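PDB 6TFX: ABC transporter substrate-binding protein from Rhizobium radiobacter, which binds mannopinic acid, a mannityl-opine, as the periplasmic solute-binding component of an ABC importer in this plant-associated bacterium. Local coordinates for residues T274-R284 and S344-E355; V242-L252 and R287-P297. All coordinates share one frame; numbering follows the deposited sequence.

Contact 1 (T274-R284 and S344-E355); sequences TVNAAQIAKYR and SLAQLIQAQVAE. With N72 ((2~{R})-2-[[(3~{R},4~{R},5~{S})-3,4,5,6-tetrakis(oxidanyl)-2-oxidanylidene-hexyl]amino]pentanedioic acid), chain C.
L345 CD1 lies over one face of the R284 guanidinium, 4.1 Å above its plane and offset toward the rim, while S344 OG and the terminal hydroxyl OAB of the bound opine sit at its edge. R284 NH1 donates to OAB of the opine over 2.8 Å; R284 NH2 has S344 OG at 2.9 Å and is hydrogen-bonded to the carbonyl of G341, near the start of the helix that carries S344, so the group's rotation is fixed from both nitrogens. S344 OG itself is hydrogen-bonded to P340 O. Another flat group, the Q352 amide, spans both backbone polar atoms of N276: Q352 OE1 accepts from N276 N (2.8 Å, 161°), the donor standing above the carbonyl plane, and Q352 NE2 returns a 3.1 Å bond to N276 O. An extended chain beyond CG carries the amide there. In the periplasmic binding protein fold, the axes of 277-284 and 344-353 make an angle of 132°, both helices packing against strand 454-467, and the Q352 bonds lie just where 277-284 starts. N276 is its N-cap, with OD1 accepting from Q279 N; its carbonyl also accepts from I280 N. Between the polar ends I280 CG2 meets CD1 of both L345 and L348, and I280 CG1 lies 3.5 Å from Q352 NE2. T274 OG1 gives a weak hydrogen bond to Q352 O.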
loop_
_atom_site.group_PDB
_atom_site.type_symbol
_atom_site.label_atom_id
_atom_site.label_comp_id
_atom_site.label_asym_id
_atom_site.label_seq_id
_atom_site.Cartn_x
_atom_site.Cartn_y
_atom_site.Cartn_z
ATOM N N THR A 274 9.270 -24.513 -7.720
ATOM C CA THR A 274 10.263 -24.038 -8.670
ATOM C C THR A 274 10.463 -22.497 -8.586
ATOM O O THR A 274 11.062 -21.904 -9.491
ATOM C CB THR A 274 10.000 -24.573 -10.080
ATOM O OG1 THR A 274 11.117 -24.215 -10.921
ATOM C CG2 THR A 274 8.661 -24.110 -10.662
ATOM N N VAL A 275 9.989 -21.873 -7.484
ATOM C CA VAL A 275 10.297 -20.469 -7.227
ATOM C C VAL A 275 11.350 -20.501 -6.118
ATOM O O VAL A 275 11.358 -21.412 -5.268
ATOM C CB VAL A 275 9.092 -19.563 -6.866
ATOM C CG1 VAL A 275 8.055 -19.535 -7.983
ATOM C CG2 VAL A 275 8.464 -19.974 -5.547
ATOM N N ASN A 276 12.231 -19.505 -6.112
ATOM C CA ASN A 276 13.266 -19.484 -5.092
ATOM C C ASN A 276 13.404 -18.072 -4.552
ATOM O O ASN A 276 14.205 -17.281 -5.042
ATOM C CB ASN A 276 14.579 -20.041 -5.651
ATOM C CG ASN A 276 15.562 -20.374 -4.559
ATOM O OD1 ASN A 276 15.609 -19.722 -3.505
ATOM N ND2 ASN A 276 16.375 -21.394 -4.793
ATOM N N ALA A 277 12.623 -17.763 -3.525
ATOM C CA ALA A 277 12.629 -16.421 -2.953
ATOM C C ALA A 277 13.990 -16.055 -2.364
ATOM O O ALA A 277 14.447 -14.908 -2.521
ATOM C CB ALA A 277 11.531 -16.310 -1.901
ATOM N N ALA A 278 14.660 -17.025 -1.690
ATOM C CA ALA A 278 15.988 -16.726 -1.091
ATOM C C ALA A 278 16.998 -16.281 -2.149
ATOM O O ALA A 278 17.775 -15.342 -1.908
ATOM C CB ALA A 278 16.519 -17.927 -0.320
ATOM N N GLN A 279 16.950 -16.898 -3.331
ATOM C CA GLN A 279 17.857 -16.511 -4.420
ATOM C C GLN A 279 17.520 -15.124 -4.984
ATOM O O GLN A 279 18.439 -14.369 -5.346
ATOM C CB GLN A 279 17.910 -17.582 -5.510
ATOM C CG GLN A 279 18.536 -18.904 -5.000
ATOM C CD GLN A 279 20.057 -18.948 -4.904
ATOM O OE1 GLN A 279 20.768 -17.966 -5.170
ATOM N NE2 GLN A 279 20.591 -20.104 -4.513
ATOM N N ILE A 280 16.213 -14.753 -5.021
ATOM C CA ILE A 280 15.837 -13.414 -5.488
ATOM C C ILE A 280 16.375 -12.379 -4.477
ATOM O O ILE A 280 16.927 -11.344 -4.878
ATOM C CB ILE A 280 14.294 -13.280 -5.637
ATOM C CG1 ILE A 280 13.810 -14.192 -6.782
ATOM C CG2 ILE A 280 13.862 -11.801 -5.863
ATOM C CD1 ILE A 280 12.270 -14.414 -6.782
ATOM N N ALA A 281 16.228 -12.676 -3.168
ATOM C CA ALA A 281 16.704 -11.765 -2.104
ATOM C C ALA A 281 18.227 -11.607 -2.163
ATOM O O ALA A 281 18.726 -10.490 -2.040
ATOM C CB ALA A 281 16.270 -12.295 -0.736
ATOM N N LYS A 282 18.969 -12.713 -2.386
ATOM C CA LYS A 282 20.446 -12.662 -2.483
ATOM C C LYS A 282 20.871 -11.829 -3.685
ATOM O O LYS A 282 21.763 -10.999 -3.570
ATOM C CB LYS A 282 21.034 -14.079 -2.613
ATOM C CG LYS A 282 21.605 -14.614 -1.302
ATOM C CD LYS A 282 22.549 -15.802 -1.515
ATOM C CE LYS A 282 21.860 -17.150 -1.515
ATOM N NZ LYS A 282 21.491 -17.597 -0.143
ATOM N N TYR A 283 20.189 -12.015 -4.831
ATOM C CA TYR A 283 20.488 -11.281 -6.066
ATOM C C TYR A 283 20.194 -9.789 -5.914
ATOM O O TYR A 283 21.043 -8.948 -6.250
ATOM C CB TYR A 283 19.680 -11.864 -7.240
ATOM C CG TYR A 283 19.757 -11.026 -8.497
ATOM C CD1 TYR A 283 20.916 -10.995 -9.269
ATOM C CD2 TYR A 283 18.671 -10.264 -8.918
ATOM C CE1 TYR A 283 21.012 -10.179 -10.393
ATOM C CE2 TYR A 283 18.753 -9.450 -10.047
ATOM C CZ TYR A 283 19.918 -9.432 -10.797
ATOM O OH TYR A 283 20.004 -8.665 -11.937
ATOM N N ARG A 284 18.972 -9.458 -5.438
ATOM C CA ARG A 284 18.564 -8.051 -5.291
ATOM C C ARG A 284 19.299 -7.327 -4.175
ATOM O O ARG A 284 19.555 -6.135 -4.308
ATOM C CB ARG A 284 17.053 -7.928 -5.104
ATOM C CG ARG A 284 16.297 -8.238 -6.389
ATOM C CD ARG A 284 14.793 -8.081 -6.203
ATOM N NE ARG A 284 14.185 -7.665 -7.462
ATOM C CZ ARG A 284 12.935 -7.215 -7.588
ATOM N NH1 ARG A 284 12.126 -7.167 -6.532
ATOM N NH2 ARG A 284 12.488 -6.809 -8.773
ATOM N N SER A 344 10.558 -6.366 -13.399
ATOM C CA SER A 344 11.814 -7.100 -13.238
ATOM C C SER A 344 11.600 -8.333 -12.350
ATOM O O SER A 344 12.115 -9.398 -12.673
ATOM C CB SER A 344 12.913 -6.194 -12.687
ATOM O OG SER A 344 12.535 -5.683 -11.426
ATOM N N LEU A 345 10.771 -8.215 -11.291
ATOM C CA LEU A 345 10.480 -9.384 -10.447
ATOM C C LEU A 345 9.782 -10.487 -11.275
ATOM O O LEU A 345 10.154 -11.660 -11.183
ATOM C CB LEU A 345 9.613 -8.991 -9.242
ATOM C CG LEU A 345 9.321 -10.125 -8.235
ATOM C CD1 LEU A 345 10.611 -10.799 -7.708
ATOM C CD2 LEU A 345 8.564 -9.586 -7.069
ATOM N N ALA A 346 8.790 -10.107 -12.112
ATOM C CA ALA A 346 8.090 -11.101 -12.941
ATOM C C ALA A 346 9.085 -11.790 -13.902
ATOM O O ALA A 346 8.986 -12.994 -14.144
ATOM C CB ALA A 346 6.965 -10.427 -13.730
ATOM N N GLN A 347 10.061 -11.025 -14.421
ATOM C CA GLN A 347 11.085 -11.597 -15.307
ATOM C C GLN A 347 11.986 -12.573 -14.546
ATOM O O GLN A 347 12.393 -13.594 -15.103
ATOM C CB GLN A 347 11.919 -10.497 -15.963
ATOM C CG GLN A 347 11.120 -9.799 -17.066
ATOM C CD GLN A 347 11.678 -8.461 -17.452
ATOM O OE1 GLN A 347 12.682 -7.990 -16.904
ATOM N NE2 GLN A 347 11.016 -7.803 -18.388
ATOM N N LEU A 348 12.295 -12.280 -13.275
ATOM C CA LEU A 348 13.113 -13.215 -12.467
ATOM C C LEU A 348 12.354 -14.518 -12.240
ATOM O O LEU A 348 12.935 -15.603 -12.376
ATOM C CB LEU A 348 13.479 -12.606 -11.122
ATOM C CG LEU A 348 14.464 -11.417 -11.172
ATOM C CD1 LEU A 348 14.673 -10.866 -9.781
ATOM C CD2 LEU A 348 15.839 -11.831 -11.762
ATOM N N ILE A 349 11.054 -14.418 -11.887
ATOM C CA ILE A 349 10.185 -15.591 -11.664
ATOM C C ILE A 349 10.063 -16.398 -12.978
ATOM O O ILE A 349 10.159 -17.634 -12.949
ATOM C CB ILE A 349 8.788 -15.174 -11.146
ATOM C CG1 ILE A 349 8.878 -14.367 -9.829
ATOM C CG2 ILE A 349 7.839 -16.387 -11.019
ATOM C CD1 ILE A 349 7.645 -13.569 -9.590
ATOM N N GLN A 350 9.840 -15.701 -14.122
ATOM C CA GLN A 350 9.725 -16.344 -15.424
ATOM C C GLN A 350 10.957 -17.240 -15.683
ATOM O O GLN A 350 10.798 -18.406 -16.035
ATOM C CB GLN A 350 9.611 -15.281 -16.510
ATOM C CG GLN A 350 9.598 -15.838 -17.923
ATOM C CD GLN A 350 9.484 -14.690 -18.890
ATOM O OE1 GLN A 350 10.344 -13.785 -18.915
ATOM N NE2 GLN A 350 8.407 -14.660 -19.670
ATOM N N ALA A 351 12.165 -16.733 -15.391
ATOM C CA ALA A 351 13.390 -17.541 -15.571
ATOM C C ALA A 351 13.434 -18.715 -14.572
ATOM O O ALA A 351 13.809 -19.838 -14.946
ATOM C CB ALA A 351 14.625 -16.664 -15.405
ATOM N N GLN A 352 13.045 -18.463 -13.308
ATOM C CA GLN A 352 13.088 -19.518 -12.305
ATOM C C GLN A 352 12.144 -20.671 -12.592
ATOM O O GLN A 352 12.522 -21.837 -12.419
ATOM C CB GLN A 352 12.774 -18.992 -10.902
ATOM C CG GLN A 352 13.849 -18.071 -10.328
ATOM C CD GLN A 352 13.522 -17.757 -8.873
ATOM O OE1 GLN A 352 12.361 -17.852 -8.413
ATOM N NE2 GLN A 352 14.536 -17.387 -8.113
ATOM N N VAL A 353 10.892 -20.353 -12.959
ATOM C CA VAL A 353 9.869 -21.398 -13.049
ATOM C C VAL A 353 10.040 -22.297 -14.282
ATOM O O VAL A 353 9.486 -23.398 -14.320
ATOM C CB VAL A 353 8.427 -20.870 -12.889
ATOM C CG1 VAL A 353 8.280 -20.113 -11.574
ATOM C CG2 VAL A 353 7.980 -20.030 -14.083
ATOM N N ALA A 354 10.846 -21.861 -15.252
ATOM C CA ALA A 354 11.159 -22.714 -16.407
ATOM C C ALA A 354 11.881 -23.997 -15.955
ATOM O O ALA A 354 11.734 -25.045 -16.580
ATOM C CB ALA A 354 12.051 -21.959 -17.375
ATOM N N GLU A 355 12.653 -23.922 -14.865
ATOM C CA GLU A 355 13.377 -25.088 -14.360
ATOM C C GLU A 355 12.445 -26.240 -13.953
ATOM O O GLU A 355 12.781 -27.406 -14.172
ATOM C CB GLU A 355 14.284 -24.669 -13.188
ATOM C CG GLU A 355 15.525 -25.520 -13.063
ATOM C CD GLU A 355 16.451 -25.508 -14.266
ATOM O OE1 GLU A 355 16.712 -24.421 -14.835
ATOM O OE2 GLU A 355 16.917 -26.607 -14.639
HETATM O OAB N72 C . 9.975 -5.381 -6.858
HETATM C CAF N72 C . 8.663 -5.407 -6.263
HETATM C CAG N72 C . 7.727 -4.186 -6.553
HETATM O OAC N72 C . 8.403 -3.082 -7.062
HETATM C CAH N72 C . 6.709 -3.991 -5.428
HETATM O OAM N72 C . 6.852 -4.600 -4.202
HETATM C CAI N72 C . 6.105 -2.763 -4.775
HETATM O OAD N72 C . 7.023 -1.692 -4.781
HETATM C CAJ N72 C . 4.697 -2.497 -5.250
HETATM O OAE N72 C . 4.029 -3.466 -5.694
HETATM C CAK N72 C . 4.128 -1.050 -5.239
HETATM N N N72 C . 3.087 -0.907 -4.249
HETATM C CA N72 C . 1.745 -0.635 -4.601
HETATM C C N72 C . 1.333 -0.787 -6.039
HETATM O O N72 C . 0.837 -1.773 -6.715
HETATM C CB N72 C . 0.804 -1.255 -3.565
HETATM C CG N72 C . -0.640 -1.576 -3.955
HETATM C CD N72 C . -1.613 -1.525 -2.775
HETATM O OE1 N72 C . -1.422 -0.750 -1.782
HETATM O OE2 N72 C . -2.627 -2.257 -2.809
HETATM O OXT N72 C . 1.525 0.358 -6.490
#

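Contact 2 (V242-L252 and R287-P297); sequences VDTIEPAELNL and RVNRAVPSVIP. With N72 ((2~{R})-2-[[(3~{R},4~{R},5~{S})-3,4,5,6-tetrakis(oxidanyl)-2-oxidanylidene-hexyl]amino]pentanedioic acid), chain C.
L250 pushes its CD2 methyl against bare backbone, L250 CD2 lying 3.4 Å from I296 C, with no hydrogen bond joining the two segments anywhere. In the periplasmic binding protein fold, strand 240-255 turns a corner at E246 and P247, the latter preceded by a cis peptide, and passes from one sheet or face to another. With CG anti to the backbone N (chi1 174°), L250 spreads its two methyls: CD2 over the I296-P297 peptide, L250 CD1 onto V292 CG2 at 3.7 Å. Its CB meets P297 CG. Farther along, the side chains of L252 and V295 cross at about a right angle, L252 CD2 lying 3.8 Å from V295 CA, and helix 392-400 packs on L252 through Y395 and Y400. Before the corner the contact is thinner: T244 CG2 touches V288 CG2, and the fully extended R287 brings R287 NE to 4.0 Å from T244 CG2. Side chains alternate along the strand, so those of L250 and L252 face 287-297 while E249 points away into the ligand pocket. There the carboxylate grips the opine with both oxygens: E249 OE1 accepts from the opine's hydroxyl OAD at 3.0 Å, and E249 OE2 from its amine N at 2.7 Å.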
loop_
_atom_site.group_PDB
_atom_site.type_symbol
_atom_site.label_atom_id
_atom_site.label_comp_id
_atom_site.label_asym_id
_atom_site.label_seq_id
_atom_site.Cartn_x
_atom_site.Cartn_y
_atom_site.Cartn_z
ATOM N N VAL A 242 20.655 7.650 0.329
ATOM C CA VAL A 242 19.616 6.712 -0.058
ATOM C C VAL A 242 18.813 6.375 1.196
ATOM O O VAL A 242 19.390 5.981 2.216
ATOM C CB VAL A 242 20.116 5.449 -0.807
ATOM C CG1 VAL A 242 18.954 4.493 -1.092
ATOM C CG2 VAL A 242 20.810 5.825 -2.112
ATOM N N ASP A 243 17.496 6.585 1.129
ATOM C CA ASP A 243 16.596 6.252 2.227
ATOM C C ASP A 243 15.931 4.923 1.895
ATOM O O ASP A 243 15.408 4.773 0.787
ATOM C CB ASP A 243 15.508 7.330 2.389
ATOM C CG ASP A 243 16.035 8.638 2.962
ATOM O OD1 ASP A 243 16.772 8.591 3.993
ATOM O OD2 ASP A 243 15.733 9.698 2.384
ATOM N N THR A 244 15.968 3.957 2.843
ATOM C CA THR A 244 15.261 2.672 2.694
ATOM C C THR A 244 14.114 2.819 3.670
ATOM O O THR A 244 14.351 3.074 4.860
ATOM C CB THR A 244 16.178 1.464 2.920
ATOM O OG1 THR A 244 16.728 1.540 4.233
ATOM C CG2 THR A 244 17.282 1.374 1.862
ATOM N N ILE A 245 12.873 2.752 3.160
ATOM C CA ILE A 245 11.661 3.135 3.890
ATOM C C ILE A 245 10.769 1.965 4.244
ATOM O O ILE A 245 10.363 1.196 3.362
ATOM C CB ILE A 245 10.865 4.215 3.070
ATOM C CG1 ILE A 245 11.807 5.278 2.433
ATOM C CG2 ILE A 245 9.742 4.872 3.907
ATOM C CD1 ILE A 245 11.160 6.274 1.480
ATOM N N GLU A 246 10.428 1.860 5.531
ATOM C CA GLU A 246 9.450 0.869 5.970
ATOM C C GLU A 246 8.034 1.388 5.621
ATOM O O GLU A 246 7.842 2.594 5.440
ATOM C CB GLU A 246 9.548 0.692 7.486
ATOM C CG GLU A 246 10.799 -0.062 7.898
ATOM C CD GLU A 246 11.062 -0.128 9.390
ATOM O OE1 GLU A 246 10.087 -0.199 10.174
ATOM O OE2 GLU A 246 12.252 -0.128 9.771
ATOM N N PRO A 247 7.011 0.515 5.545
ATOM C CA PRO A 247 7.103 -0.934 5.742
ATOM C C PRO A 247 7.588 -1.633 4.465
ATOM O O PRO A 247 7.460 -1.118 3.341
ATOM C CB PRO A 247 5.653 -1.330 6.059
ATOM C CG PRO A 247 4.806 -0.330 5.362
ATOM C CD PRO A 247 5.623 0.954 5.290
ATOM N N ALA A 248 8.127 -2.821 4.645
ATOM C CA ALA A 248 8.506 -3.641 3.505
ATOM C C ALA A 248 7.227 -4.169 2.853
ATOM O O ALA A 248 6.286 -4.596 3.540
ATOM C CB ALA A 248 9.370 -4.788 3.970
ATOM N N GLU A 249 7.173 -4.104 1.514
ATOM C CA GLU A 249 5.991 -4.596 0.804
ATOM C C GLU A 249 6.250 -6.038 0.378
ATOM O O GLU A 249 7.292 -6.313 -0.229
ATOM C CB GLU A 249 5.749 -3.729 -0.448
ATOM C CG GLU A 249 5.410 -2.294 -0.096
ATOM C CD GLU A 249 5.146 -1.487 -1.350
ATOM O OE1 GLU A 249 6.125 -1.053 -1.997
ATOM O OE2 GLU A 249 3.959 -1.305 -1.697
ATOM N N LEU A 250 5.343 -6.958 0.729
ATOM C CA LEU A 250 5.532 -8.368 0.366
ATOM C C LEU A 250 4.946 -8.644 -0.997
ATOM O O LEU A 250 3.766 -8.333 -1.234
ATOM C CB LEU A 250 4.835 -9.288 1.391
ATOM C CG LEU A 250 4.787 -10.800 1.111
ATOM C CD1 LEU A 250 6.173 -11.410 0.970
ATOM C CD2 LEU A 250 4.005 -11.514 2.185
ATOM N N ASN A 251 5.749 -9.312 -1.853
ATOM C CA ASN A 251 5.337 -9.719 -3.188
ATOM C C ASN A 251 4.932 -11.178 -3.130
ATOM O O ASN A 251 5.676 -11.989 -2.566
ATOM C CB ASN A 251 6.520 -9.585 -4.156
ATOM C CG ASN A 251 7.126 -8.205 -4.095
ATOM O OD1 ASN A 251 8.273 -8.014 -3.625
ATOM N ND2 ASN A 251 6.355 -7.223 -4.512
ATOM N N LEU A 252 3.771 -11.510 -3.687
ATOM C CA LEU A 252 3.333 -12.905 -3.732
ATOM C C LEU A 252 2.803 -13.194 -5.111
ATOM O O LEU A 252 2.303 -12.267 -5.771
ATOM C CB LEU A 252 2.161 -13.151 -2.781
ATOM C CG LEU A 252 2.468 -13.033 -1.286
ATOM C CD1 LEU A 252 1.708 -11.848 -0.671
ATOM C CD2 LEU A 252 2.081 -14.314 -0.576
ATOM N N ARG A 287 19.953 -5.884 2.174
ATOM C CA ARG A 287 19.653 -4.651 2.927
ATOM C C ARG A 287 18.191 -4.206 2.678
ATOM O O ARG A 287 17.498 -3.722 3.588
ATOM C CB ARG A 287 20.619 -3.537 2.493
ATOM C CG ARG A 287 20.408 -2.205 3.216
ATOM C CD ARG A 287 21.333 -1.125 2.685
ATOM N NE ARG A 287 20.933 0.201 3.154
ATOM C CZ ARG A 287 21.486 1.340 2.749
ATOM N NH1 ARG A 287 22.473 1.329 1.861
ATOM N NH2 ARG A 287 21.053 2.500 3.225
ATOM N N VAL A 288 17.726 -4.396 1.442
ATOM C CA VAL A 288 16.399 -3.945 1.031
ATOM C C VAL A 288 15.392 -5.077 0.897
ATOM O O VAL A 288 14.199 -4.853 1.103
ATOM C CB VAL A 288 16.573 -3.189 -0.322
ATOM C CG1 VAL A 288 15.250 -2.963 -1.051
ATOM C CG2 VAL A 288 17.338 -1.883 -0.111
ATOM N N ASN A 289 15.888 -6.286 0.566
ATOM C CA ASN A 289 15.024 -7.431 0.245
ATOM C C ASN A 289 15.207 -8.610 1.161
ATOM O O ASN A 289 16.330 -8.941 1.527
ATOM C CB ASN A 289 15.368 -7.904 -1.172
ATOM C CG ASN A 289 15.320 -6.787 -2.177
ATOM O OD1 ASN A 289 14.266 -6.502 -2.734
ATOM N ND2 ASN A 289 16.450 -6.109 -2.401
ATOM N N ARG A 290 14.108 -9.303 1.464
ATOM C CA ARG A 290 14.200 -10.500 2.296
ATOM C C ARG A 290 13.167 -11.507 1.850
ATOM O O ARG A 290 12.036 -11.119 1.548
ATOM C CB ARG A 290 13.955 -10.182 3.787
ATOM C CG ARG A 290 15.044 -9.367 4.489
ATOM C CD ARG A 290 16.350 -10.127 4.710
ATOM N NE ARG A 290 17.447 -9.215 5.042
ATOM C CZ ARG A 290 17.753 -8.821 6.275
ATOM N NH1 ARG A 290 17.054 -9.263 7.315
ATOM N NH2 ARG A 290 18.763 -7.987 6.480
ATOM N N ALA A 291 13.531 -12.794 1.823
ATOM C CA ALA A 291 12.534 -13.834 1.546
ATOM C C ALA A 291 11.653 -13.914 2.794
ATOM O O ALA A 291 12.157 -13.719 3.909
ATOM C CB ALA A 291 13.216 -15.169 1.314
ATOM N N VAL A 292 10.352 -14.173 2.610
ATOM C CA VAL A 292 9.413 -14.212 3.741
ATOM C C VAL A 292 8.831 -15.613 3.891
ATOM O O VAL A 292 8.205 -16.102 2.943
ATOM C CB VAL A 292 8.286 -13.140 3.585
ATOM C CG1 VAL A 292 7.315 -13.169 4.776
ATOM C CG2 VAL A 292 8.885 -11.752 3.442
ATOM N N PRO A 293 8.960 -16.232 5.087
ATOM C CA PRO A 293 8.440 -17.597 5.252
ATOM C C PRO A 293 6.937 -17.705 5.532
ATOM O O PRO A 293 6.511 -18.680 6.171
ATOM C CB PRO A 293 9.272 -18.145 6.412
ATOM C CG PRO A 293 9.493 -16.924 7.295
ATOM C CD PRO A 293 9.700 -15.782 6.292
ATOM N N SER A 294 6.120 -16.765 5.030
ATOM C CA SER A 294 4.665 -16.823 5.175
ATOM C C SER A 294 4.016 -15.959 4.115
ATOM O O SER A 294 4.718 -15.407 3.234
ATOM C CB SER A 294 4.207 -16.432 6.584
ATOM O OG SER A 294 2.838 -16.797 6.748
ATOM N N VAL A 295 2.687 -15.821 4.187
ATOM C CA VAL A 295 1.904 -15.135 3.178
ATOM C C VAL A 295 1.435 -13.739 3.595
ATOM O O VAL A 295 0.588 -13.146 2.921
ATOM C CB VAL A 295 0.720 -16.026 2.728
ATOM C CG1 VAL A 295 1.229 -17.255 1.966
ATOM C CG2 VAL A 295 -0.146 -16.439 3.931
ATOM N N ILE A 296 2.008 -13.208 4.673
ATOM C CA ILE A 296 1.797 -11.845 5.137
ATOM C C ILE A 296 3.175 -11.252 5.452
ATOM O O ILE A 296 4.112 -12.007 5.727
ATOM C CB ILE A 296 0.816 -11.743 6.334
ATOM C CG1 ILE A 296 1.468 -12.205 7.661
ATOM C CG2 ILE A 296 -0.512 -12.475 6.034
ATOM C CD1 ILE A 296 0.518 -12.037 8.853
ATOM N N PRO A 297 3.325 -9.915 5.410
ATOM C CA PRO A 297 4.659 -9.319 5.665
ATOM C C PRO A 297 5.192 -9.655 7.062
ATOM O O PRO A 297 4.414 -9.831 8.005
ATOM C CB PRO A 297 4.421 -7.818 5.494
ATOM C CG PRO A 297 3.231 -7.731 4.527
ATOM C CD PRO A 297 2.336 -8.876 5.035
HETATM O OAB N72 C . 9.975 -5.381 -6.858
HETATM C CAF N72 C . 8.663 -5.407 -6.263
HETATM C CAG N72 C . 7.727 -4.186 -6.553
HETATM O OAC N72 C . 8.403 -3.082 -7.062
HETATM C CAH N72 C . 6.709 -3.991 -5.428
HETATM O OAM N72 C . 6.852 -4.600 -4.202
HETATM C CAI N72 C . 6.105 -2.763 -4.775
HETATM O OAD N72 C . 7.023 -1.692 -4.781
HETATM C CAJ N72 C . 4.697 -2.497 -5.250
HETATM O OAE N72 C . 4.029 -3.466 -5.694
HETATM C CAK N72 C . 4.128 -1.050 -5.239
HETATM N N N72 C . 3.087 -0.907 -4.249
HETATM C CA N72 C . 1.745 -0.635 -4.601
HETATM C C N72 C . 1.333 -0.787 -6.039
HETATM O O N72 C . 0.837 -1.773 -6.715
HETATM C CB N72 C . 0.804 -1.255 -3.565
HETATM C CG N72 C . -0.640 -1.576 -3.955
HETATM C CD N72 C . -1.613 -1.525 -2.775
HETATM O OE1 N72 C . -1.422 -0.750 -1.782
HETATM O OE2 N72 C . -2.627 -2.257 -2.809
HETATM O OXT N72 C . 1.525 0.358 -6.490
#

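The segments alternate along the chain: 242-252, 274-284, 287-297, 344-355, so the two contacts interlock, their centres 15 Å apart on the same side of the chain's centre. Helix 277-284 leads directly into strand 289-291, and both contacts rest on strand 454-467, which pairs with 240-255 and 289-291. They also touch each other: R284 CB lies 3.3 Å from N289 ND2, L345 CD2 packs on N251 CB, and A277 and A281 meet A291. The interlocked segments thus set R284 and E249 at separate points along one ligand, so the packing between the two contacts helps shape a single pocket, to which H367, H371, Y384 and R388 add further hydrogen bonds.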